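Local coordinates for putative protein-disulfide isomerase (Pseudomonas syringae pv. tomato, PDB 3GN3) that is of unassigned function but probably acts as a DsbA-like thiol-disulfide oxidoreductase or isomerase, at residues Gly64-Leu76 with Ala126-Val140. Numbering follows the deposited sequence.
Sequences GVIVRCILAAATL and ALAEAFANPELEHAV
The side chain of R68 runs over the ring of F131 and then grips the backbone carbonyl of the same residue with two nitrogens. R68 NE lies 2.8 Å from F131 O and R68 NH2 2.9 Å from it, both bonds bent, the acceptor somewhat out of the guanidinium plane. With CG anti to the backbone N (chi1 -163°) and the chain extended as far as NE, R68 CD is laid on one face of the ring, a CH-pi contact 3.8 Å from the F131 centroid. A last torsion near a right angle turns the guanidinium almost perpendicular to the ring, the planes 81° apart, and L136 CB covers one of its faces. A water carries the grip further: it accepts from R68 NH2, donates to P134 O and takes a weak bond from E137 N, tying the arginine to the turn between helix 128-132 and helix 137-150. Beside the ring, C69 SG comes obliquely to within 3.8 Å of F131 CD1.

Further along, L136 lays its two methyls against helix 63-73, CD2 touching A72 CB at 3.7 Å and CD1 reaching L71 O. L71 CD1 in turn packs against A139 CB and V140 CG2. A72 CB meets A130 CB at 4.1 Å; the axes of segments 64-73 and 128-132 pass 8.6 Å apart at 101°. In the type I turn A73-L76, L76 CD1 meets L127 CD2, which also covers A73.

All this belongs to the helical part of a DsbA-like, thioredoxin-type fold. I70 reaches helix 79-92 and strand 48-54, and L127 also meets helix 79-92, while F131 touches I116 of helix 112-123 and, with R68, packs on A103 of the second subunit.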
loop_
_atom_site.group_PDB
_atom_site.type_symbol
_atom_site.label_atom_id
_atom_site.label_comp_id
_atom_site.label_asym_id
_atom_site.label_seq_id
_atom_site.Cartn_x
_atom_site.Cartn_y
_atom_site.Cartn_z
ATOM N N GLY A 64 -19.650 -10.525 1.754
ATOM C CA GLY A 64 -19.313 -10.832 3.149
ATOM C C GLY A 64 -19.923 -12.134 3.660
ATOM O O GLY A 64 -19.256 -12.907 4.364
ATOM N N VAL A 65 -21.180 -12.380 3.296
ATOM C CA VAL A 65 -21.860 -13.618 3.656
ATOM C C VAL A 65 -21.123 -14.767 2.973
ATOM O O VAL A 65 -20.690 -15.726 3.626
ATOM C CB VAL A 65 -23.328 -13.625 3.186
ATOM C CG1 VAL A 65 -23.978 -14.969 3.481
ATOM C CG2 VAL A 65 -24.103 -12.499 3.807
ATOM N N ILE A 66 -20.954 -14.643 1.655
ATOM C CA ILE A 66 -20.338 -15.686 0.839
ATOM C C ILE A 66 -18.894 -15.980 1.236
ATOM O O ILE A 66 -18.514 -17.141 1.366
ATOM C CB ILE A 66 -20.481 -15.382 -0.671
ATOM C CG1 ILE A 66 -21.968 -15.396 -1.052
ATOM C CG2 ILE A 66 -19.668 -16.393 -1.510
ATOM C CD1 ILE A 66 -22.297 -14.703 -2.369
ATOM N N VAL A 67 -18.100 -14.947 1.468
ATOM C CA VAL A 67 -16.712 -15.150 1.913
ATOM C C VAL A 67 -16.675 -15.898 3.252
ATOM O O VAL A 67 -15.861 -16.822 3.429
ATOM C CB VAL A 67 -15.882 -13.810 1.982
ATOM C CG1 VAL A 67 -14.550 -14.007 2.705
ATOM C CG2 VAL A 67 -15.644 -13.243 0.590
ATOM N N ARG A 68 -17.549 -15.500 4.185
ATOM C CA ARG A 68 -17.653 -16.190 5.475
ATOM C C ARG A 68 -17.994 -17.693 5.283
ATOM O O ARG A 68 -17.367 -18.556 5.911
ATOM C CB ARG A 68 -18.656 -15.481 6.409
ATOM C CG ARG A 68 -18.523 -15.872 7.888
ATOM C CD ARG A 68 -19.509 -15.116 8.795
ATOM N NE ARG A 68 -19.577 -15.689 10.141
ATOM C CZ ARG A 68 -18.725 -15.428 11.131
ATOM N NH1 ARG A 68 -17.727 -14.577 10.957
ATOM N NH2 ARG A 68 -18.861 -16.032 12.312
ATOM N N CYS A 69 -18.948 -17.999 4.400
ATOM C CA CYS A 69 -19.251 -19.384 4.045
ATOM C C CYS A 69 -18.046 -20.166 3.569
ATOM O O CYS A 69 -17.876 -21.350 3.944
ATOM C CB CYS A 69 -20.278 -19.441 2.943
ATOM S SG CYS A 69 -21.889 -18.916 3.516
ATOM N N ILE A 70 -17.223 -19.528 2.729
ATOM C CA ILE A 70 -16.062 -20.207 2.182
ATOM C C ILE A 70 -15.120 -20.553 3.318
ATOM O O ILE A 70 -14.633 -21.678 3.425
ATOM C CB ILE A 70 -15.348 -19.374 1.087
ATOM C CG1 ILE A 70 -16.247 -19.257 -0.138
ATOM C CG2 ILE A 70 -13.992 -19.992 0.725
ATOM C CD1 ILE A 70 -16.000 -18.000 -0.938
ATOM N N LEU A 71 -14.880 -19.579 4.181
ATOM C CA LEU A 71 -13.959 -19.781 5.279
ATOM C C LEU A 71 -14.557 -20.710 6.345
ATOM O O LEU A 71 -13.810 -21.414 7.037
ATOM C CB LEU A 71 -13.499 -18.441 5.848
ATOM C CG LEU A 71 -12.519 -17.753 4.895
ATOM C CD1 LEU A 71 -12.308 -16.258 5.232
ATOM C CD2 LEU A 71 -11.198 -18.505 4.840
ATOM N N ALA A 72 -15.887 -20.708 6.458
ATOM C CA ALA A 72 -16.608 -21.680 7.290
ATOM C C ALA A 72 -16.371 -23.106 6.791
ATOM O O ALA A 72 -16.074 -23.991 7.588
ATOM C CB ALA A 72 -18.121 -21.365 7.348
ATOM N N ALA A 73 -16.502 -23.318 5.480
ATOM C CA ALA A 73 -16.218 -24.620 4.854
ATOM C C ALA A 73 -14.805 -25.109 5.158
ATOM O O ALA A 73 -14.599 -26.288 5.396
ATOM C CB ALA A 73 -16.451 -24.562 3.357
ATOM N N ALA A 74 -13.837 -24.201 5.174
ATOM C CA ALA A 74 -12.458 -24.585 5.430
ATOM C C ALA A 74 -12.265 -25.148 6.818
ATOM O O ALA A 74 -11.186 -25.659 7.096
ATOM C CB ALA A 74 -11.506 -23.423 5.202
ATOM N N THR A 75 -13.278 -25.026 7.688
ATOM C CA THR A 75 -13.192 -25.531 9.080
ATOM C C THR A 75 -13.789 -26.926 9.250
ATOM O O THR A 75 -13.471 -27.593 10.221
ATOM C CB THR A 75 -13.828 -24.586 10.167
ATOM O OG1 THR A 75 -15.249 -24.463 9.951
ATOM C CG2 THR A 75 -13.157 -23.199 10.194
ATOM N N LEU A 76 -14.663 -27.342 8.328
ATOM C CA LEU A 76 -15.145 -28.722 8.222
ATOM C C LEU A 76 -14.005 -29.746 8.042
ATOM O O LEU A 76 -12.846 -29.366 7.813
ATOM C CB LEU A 76 -16.090 -28.824 7.036
ATOM C CG LEU A 76 -17.248 -27.833 7.011
ATOM C CD1 LEU A 76 -18.170 -28.068 5.804
ATOM C CD2 LEU A 76 -18.035 -27.894 8.323
ATOM N N ALA A 126 -23.049 -28.809 4.846
ATOM C CA ALA A 126 -23.789 -28.189 5.933
ATOM C C ALA A 126 -22.889 -27.092 6.502
ATOM O O ALA A 126 -21.790 -27.367 6.986
ATOM C CB ALA A 126 -24.133 -29.224 6.987
ATOM N N LEU A 127 -23.346 -25.846 6.423
ATOM C CA LEU A 127 -22.473 -24.705 6.717
ATOM C C LEU A 127 -22.927 -23.834 7.885
ATOM O O LEU A 127 -22.079 -23.299 8.616
ATOM C CB LEU A 127 -22.289 -23.839 5.470
ATOM C CG LEU A 127 -21.604 -24.516 4.292
ATOM C CD1 LEU A 127 -21.798 -23.691 3.036
ATOM C CD2 LEU A 127 -20.123 -24.785 4.571
ATOM N N ALA A 128 -24.250 -23.701 8.038
ATOM C CA ALA A 128 -24.869 -22.840 9.053
ATOM C C ALA A 128 -24.164 -22.914 10.393
ATOM O O ALA A 128 -23.733 -21.889 10.925
ATOM C CB ALA A 128 -26.365 -23.137 9.214
ATOM N N GLU A 129 -24.021 -24.108 10.943
ATOM C CA GLU A 129 -23.400 -24.198 12.251
ATOM C C GLU A 129 -22.010 -23.587 12.233
ATOM O O GLU A 129 -21.729 -22.698 13.031
ATOM C CB GLU A 129 -23.355 -25.624 12.780
ATOM C CG GLU A 129 -22.872 -25.651 14.218
ATOM C CD GLU A 129 -22.778 -27.051 14.794
ATOM O OE1 GLU A 129 -23.638 -27.910 14.449
ATOM O OE2 GLU A 129 -21.846 -27.283 15.610
ATOM N N ALA A 130 -21.166 -24.048 11.305
ATOM C CA ALA A 130 -19.795 -23.564 11.168
ATOM C C ALA A 130 -19.728 -22.054 10.921
ATOM O O ALA A 130 -18.835 -21.376 11.428
ATOM C CB ALA A 130 -19.070 -24.325 10.069
ATOM N N PHE A 131 -20.686 -21.548 10.151
ATOM C CA PHE A 131 -20.838 -20.123 9.864
ATOM C C PHE A 131 -21.017 -19.293 11.134
ATOM O O PHE A 131 -20.555 -18.146 11.197
ATOM C CB PHE A 131 -22.048 -19.938 8.954
ATOM C CG PHE A 131 -22.307 -18.511 8.523
ATOM C CD1 PHE A 131 -21.896 -18.068 7.265
ATOM C CD2 PHE A 131 -23.014 -17.631 9.347
ATOM C CE1 PHE A 131 -22.167 -16.762 6.844
ATOM C CE2 PHE A 131 -23.286 -16.325 8.947
ATOM C CZ PHE A 131 -22.870 -15.887 7.694
ATOM N N ALA A 132 -21.689 -19.881 12.134
ATOM C CA ALA A 132 -21.988 -19.214 13.405
ATOM C C ALA A 132 -20.785 -19.138 14.360
ATOM O O ALA A 132 -20.775 -18.317 15.277
ATOM C CB ALA A 132 -23.176 -19.867 14.080
ATOM N N ASN A 133 -19.769 -19.971 14.146
ATOM C CA ASN A 133 -18.557 -19.918 14.973
ATOM C C ASN A 133 -17.964 -18.490 15.041
ATOM O O ASN A 133 -17.530 -17.940 14.014
ATOM C CB ASN A 133 -17.533 -20.924 14.456
ATOM C CG ASN A 133 -16.151 -20.735 15.065
ATOM O OD1 ASN A 133 -16.015 -20.246 16.188
ATOM N ND2 ASN A 133 -15.102 -21.125 14.309
ATOM N N PRO A 134 -17.955 -17.877 16.248
ATOM C CA PRO A 134 -17.553 -16.472 16.323
ATOM C C PRO A 134 -16.058 -16.262 16.084
ATOM O O PRO A 134 -15.648 -15.144 15.773
ATOM C CB PRO A 134 -17.972 -16.047 17.739
ATOM C CG PRO A 134 -17.982 -17.286 18.532
ATOM C CD PRO A 134 -18.260 -18.436 17.580
ATOM N N GLU A 135 -15.259 -17.324 16.192
ATOM C CA GLU A 135 -13.828 -17.219 15.896
ATOM C C GLU A 135 -13.522 -16.978 14.400
ATOM O O GLU A 135 -12.408 -16.593 14.042
ATOM C CB GLU A 135 -13.087 -18.452 16.408
ATOM C CG GLU A 135 -12.980 -18.517 17.926
ATOM C CD GLU A 135 -12.329 -17.259 18.522
ATOM O OE1 GLU A 135 -11.105 -17.069 18.311
ATOM O OE2 GLU A 135 -13.037 -16.463 19.198
ATOM N N LEU A 136 -14.531 -17.177 13.552
ATOM C CA LEU A 136 -14.386 -17.138 12.101
ATOM C C LEU A 136 -14.167 -15.736 11.513
ATOM O O LEU A 136 -13.669 -15.607 10.391
ATOM C CB LEU A 136 -15.616 -17.779 11.470
ATOM C CG LEU A 136 -15.666 -18.256 10.026
ATOM C CD1 LEU A 136 -14.662 -19.354 9.774
ATOM C CD2 LEU A 136 -17.076 -18.730 9.753
ATOM N N GLU A 137 -14.540 -14.697 12.264
ATOM C CA GLU A 137 -14.281 -13.305 11.878
ATOM C C GLU A 137 -12.802 -13.064 11.639
ATOM O O GLU A 137 -12.443 -12.242 10.800
ATOM C CB GLU A 137 -14.783 -12.325 12.940
ATOM C CG GLU A 137 -13.978 -12.358 14.233
ATOM C CD GLU A 137 -14.214 -11.149 15.103
ATOM O OE1 GLU A 137 -15.339 -10.965 15.602
ATOM O OE2 GLU A 137 -13.268 -10.371 15.296
ATOM N N HIS A 138 -11.952 -13.780 12.368
ATOM C CA HIS A 138 -10.507 -13.624 12.233
ATOM C C HIS A 138 -9.946 -14.065 10.884
ATOM O O HIS A 138 -9.040 -13.416 10.357
ATOM C CB HIS A 138 -9.776 -14.285 13.402
ATOM C CG HIS A 138 -10.037 -13.605 14.704
ATOM N ND1 HIS A 138 -10.943 -14.088 15.630
ATOM C CD2 HIS A 138 -9.575 -12.434 15.204
ATOM C CE1 HIS A 138 -11.001 -13.263 16.660
ATOM N NE2 HIS A 138 -10.183 -12.250 16.423
ATOM N N ALA A 139 -10.491 -15.148 10.327
ATOM C CA ALA A 139 -10.117 -15.605 8.984
ATOM C C ALA A 139 -10.515 -14.565 7.944
ATOM O O ALA A 139 -9.684 -14.189 7.113
ATOM C CB ALA A 139 -10.733 -16.976 8.657
ATOM N N VAL A 140 -11.769 -14.106 8.002
ATOM C CA VAL A 140 -12.242 -12.982 7.184
ATOM C C VAL A 140 -11.342 -11.742 7.329
ATOM O O VAL A 140 -10.977 -11.113 6.339
ATOM C CB VAL A 140 -13.707 -12.598 7.509
ATOM C CG1 VAL A 140 -14.192 -11.457 6.582
ATOM C CG2 VAL A 140 -14.643 -13.821 7.410
HETATM O O HOH W 1 -17.113 -14.325 13.755
#